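C-domain type II peptide synthetase (Streptomyces globisporus, PDB 4ZNM) belongs to the condensation-domain family of nonribosomal peptide synthetases, probably as a free-standing (type II) protein with a two-lobed fold. Local coordinates at residues Leu345-Leu350 with Pro355-Ser360. Sequence-based numbering, arbitrary orientation.
Sequences LPFSRL and PELMAS
The ring of Phe347 packs edge-on against Met358, a selenomethionine, in a Met-aromatic contact, and against Leu357 by apolar contact, tying the short helix 347-350 of the condensation-domain fold to the loop leading to strand 366-373. Both partners meet the ring at its edge. Met358 SE lies 4.0 Å from Phe347 CE1. From the centroid of the Phe347 ring the same SE is 5.3 Å away, 85° off the normal, hence close to the ring plane. At the other meta carbon, Leu357 CD2 lies in that plane, 4.0 Å from Phe347 CE2 and 4.1 Å from Phe347 CZ. With chi1 at -170°, Phe347 CG stands anti to the backbone N, which carries the ring out from the helix toward the loop. No hydrogen bond crosses the contact. A type I turn from Glu356 to Ala359 presents both loop side chains, while Pro315 of strand 312-319 touches Phe347 and Leu357, and Phe313 meets the ring at about 60°. Asn312 holds the helix start, its OD1 accepting from Phe347 N. Pro346, the N-cap residue, receives Arg349 N on its carbonyl O at 2.9 Å and Leu350 N at 3.1 Å.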
ATOM      1  N   LEU A 345       1.628   0.037  18.256  1.00 27.45           N
ATOM      2  CA  LEU A 345       2.760  -0.878  18.389  1.00 27.13           C
ATOM      3  C   LEU A 345       3.026  -1.681  17.123  1.00 26.82           C
ATOM      4  O   LEU A 345       2.086  -2.016  16.391  1.00 26.27           O
ATOM      5  CB  LEU A 345       2.501  -1.861  19.535  1.00 27.53           C
ATOM      6  CG  LEU A 345       2.411  -1.311  20.967  1.00 31.19           C
ATOM      7  CD1 LEU A 345       2.038  -2.443  21.893  1.00 31.28           C
ATOM      8  CD2 LEU A 345       3.733  -0.671  21.401  1.00 29.39           C
ATOM      9  N   PRO A 346       4.293  -2.051  16.895  1.00 27.60           N
ATOM     10  CA  PRO A 346       4.551  -2.998  15.806  1.00 27.51           C
ATOM     11  C   PRO A 346       3.736  -4.262  16.017  1.00 32.08           C
ATOM     12  O   PRO A 346       3.836  -4.885  17.090  1.00 29.36           O
ATOM     13  CB  PRO A 346       6.053  -3.288  15.910  1.00 28.69           C
ATOM     14  CG  PRO A 346       6.590  -2.348  16.953  1.00 30.77           C
ATOM     15  CD  PRO A 346       5.459  -1.897  17.782  1.00 28.77           C
ATOM     16  N   PHE A 347       2.960  -4.648  15.006  1.00 26.51           N
ATOM     17  CA  PHE A 347       1.993  -5.713  15.178  1.00 26.26           C
ATOM     18  C   PHE A 347       2.625  -7.034  15.642  1.00 27.23           C
ATOM     19  O   PHE A 347       2.017  -7.756  16.417  1.00 27.42           O
ATOM     20  CB  PHE A 347       1.211  -5.944  13.880  1.00 25.54           C
ATOM     21  CG  PHE A 347       0.034  -6.870  14.048  1.00 25.31           C
ATOM     22  CD1 PHE A 347       0.037  -8.122  13.490  1.00 25.67           C
ATOM     23  CD2 PHE A 347      -1.072  -6.483  14.778  1.00 24.94           C
ATOM     24  CE1 PHE A 347      -1.056  -8.984  13.639  1.00 26.28           C
ATOM     25  CE2 PHE A 347      -2.158  -7.334  14.924  1.00 27.15           C
ATOM     26  CZ  PHE A 347      -2.141  -8.582  14.358  1.00 27.31           C
ATOM     27  N   SER A 348       3.830  -7.354  15.170  1.00 30.09           N
ATOM     28  CA  SER A 348       4.467  -8.620  15.532  1.00 35.81           C
ATOM     29  C   SER A 348       4.748  -8.689  17.043  1.00 36.68           C
ATOM     30  O   SER A 348       4.799  -9.778  17.618  1.00 34.53           O
ATOM     31  CB  SER A 348       5.768  -8.823  14.739  1.00 36.02           C
ATOM     32  OG  SER A 348       6.731  -7.876  15.157  1.00 34.34           O
ATOM     33  N   ARG A 349       4.874  -7.530  17.683  1.00 35.52           N
ATOM     34  CA  ARG A 349       4.998  -7.443  19.141  1.00 40.31           C
ATOM     35  C   ARG A 349       3.656  -7.366  19.883  1.00 40.33           C
ATOM     36  O   ARG A 349       3.556  -7.720  21.057  1.00 43.68           O
ATOM     37  CB  ARG A 349       5.841  -6.211  19.522  1.00 40.92           C
ATOM     38  CG  ARG A 349       7.333  -6.354  19.206  1.00 53.42           C
ATOM     39  CD  ARG A 349       7.999  -7.494  19.990  1.00 62.30           C
ATOM     40  NE  ARG A 349       9.366  -7.751  19.527  1.00 66.34           N
ATOM     41  CZ  ARG A 349      10.458  -7.173  20.025  1.00 64.61           C
ATOM     42  NH1 ARG A 349      11.653  -7.478  19.526  1.00 64.29           N
ATOM     43  NH2 ARG A 349      10.362  -6.284  21.011  1.00 64.96           N
ATOM     44  N   LEU A 350       2.636  -6.871  19.206  1.00 36.28           N
ATOM     45  CA  LEU A 350       1.322  -6.754  19.815  1.00 31.09           C
ATOM     46  C   LEU A 350       0.598  -8.104  19.821  1.00 36.63           C
ATOM     47  O   LEU A 350      -0.016  -8.463  20.799  1.00 33.50           O
ATOM     48  CB  LEU A 350       0.485  -5.719  19.074  1.00 30.76           C
ATOM     49  CG  LEU A 350      -1.019  -5.686  19.372  1.00 29.60           C
ATOM     50  CD1 LEU A 350      -1.228  -5.517  20.862  1.00 40.03           C
ATOM     51  CD2 LEU A 350      -1.730  -4.585  18.620  1.00 40.07           C
ATOM     52  N   PRO A 355      -3.509 -13.173  21.424  1.00 30.84           N
ATOM     53  CA  PRO A 355      -3.143 -14.217  20.464  1.00 31.10           C
ATOM     54  C   PRO A 355      -4.287 -14.850  19.675  1.00 45.42           C
ATOM     55  O   PRO A 355      -3.968 -15.609  18.753  1.00 43.34           O
ATOM     56  CB  PRO A 355      -2.441 -15.266  21.339  1.00 32.73           C
ATOM     57  CG  PRO A 355      -2.977 -15.058  22.690  1.00 36.44           C
ATOM     58  CD  PRO A 355      -3.214 -13.571  22.803  1.00 31.93           C
ATOM     59  N   GLU A 356      -5.548 -14.535  19.979  1.00 34.64           N
ATOM     60  CA  GLU A 356      -6.675 -15.101  19.222  1.00 37.14           C
ATOM     61  C   GLU A 356      -7.265 -14.086  18.226  1.00 33.46           C
ATOM     62  O   GLU A 356      -8.205 -14.400  17.503  1.00 33.74           O
ATOM     63  CB  GLU A 356      -7.782 -15.602  20.167  1.00 43.77           C
ATOM     64  CG  GLU A 356      -7.362 -16.676  21.190  1.00 54.65           C
ATOM     65  CD  GLU A 356      -6.846 -17.967  20.566  1.00 66.58           C
ATOM     66  OE1 GLU A 356      -7.175 -18.252  19.399  1.00 61.19           O
ATOM     67  OE2 GLU A 356      -6.104 -18.705  21.246  1.00 82.10           O
ATOM     68  N   LEU A 357      -6.710 -12.879  18.193  1.00 31.34           N
ATOM     69  CA  LEU A 357      -7.219 -11.811  17.342  1.00 28.59           C
ATOM     70  C   LEU A 357      -7.456 -12.239  15.881  1.00 33.65           C
ATOM     71  O   LEU A 357      -8.395 -11.758  15.229  1.00 30.98           O
ATOM     72  CB  LEU A 357      -6.256 -10.618  17.360  1.00 30.18           C
ATOM     73  CG  LEU A 357      -6.757  -9.364  16.630  1.00 30.20           C
ATOM     74  CD1 LEU A 357      -7.957  -8.759  17.385  1.00 31.69           C
ATOM     75  CD2 LEU A 357      -5.643  -8.358  16.484  1.00 25.24           C
HETATM   76  N   MSE A 358      -6.605 -13.117  15.350  1.00 30.06           N
HETATM   77  CA  MSE A 358      -6.689 -13.424  13.929  1.00 31.34           C
HETATM   78  C   MSE A 358      -7.321 -14.773  13.659  1.00 35.33           C
HETATM   79  O   MSE A 358      -7.177 -15.304  12.564  1.00 39.67           O
HETATM   80  CB  MSE A 358      -5.303 -13.417  13.285  1.00 37.91           C
HETATM   81  CG  MSE A 358      -4.578 -12.071  13.232  1.00 46.18           C
HETATM   82 SE   MSE A 358      -2.836 -12.385  12.430  0.62 47.15          SE
HETATM   83  CE  MSE A 358      -2.134 -13.418  13.941  1.00 65.35           C
ATOM     84  N   ALA A 359      -8.009 -15.349  14.629  1.00 32.19           N
ATOM     85  CA  ALA A 359      -8.521 -16.719  14.446  1.00 47.23           C
ATOM     86  C   ALA A 359      -9.448 -16.927  13.222  1.00 60.88           C
ATOM     87  O   ALA A 359      -9.903 -18.041  12.998  1.00 66.70           O
ATOM     88  CB  ALA A 359      -9.228 -17.157  15.685  1.00 49.90           C
ATOM     89  N   SER A 360      -9.711 -15.861  12.459  0.51 55.96           N
ATOM     90  CA  SER A 360     -10.449 -15.962  11.192  0.51 47.29           C
ATOM     91  C   SER A 360      -9.597 -15.553   9.976  0.51 39.98           C
ATOM     92  O   SER A 360     -10.109 -15.140   8.927  0.51 32.20           O
ATOM     93  CB  SER A 360     -11.718 -15.120  11.250  0.51 40.51           C
ATOM     94  OG  SER A 360     -12.795 -15.926  11.693  0.51 42.88           O
TER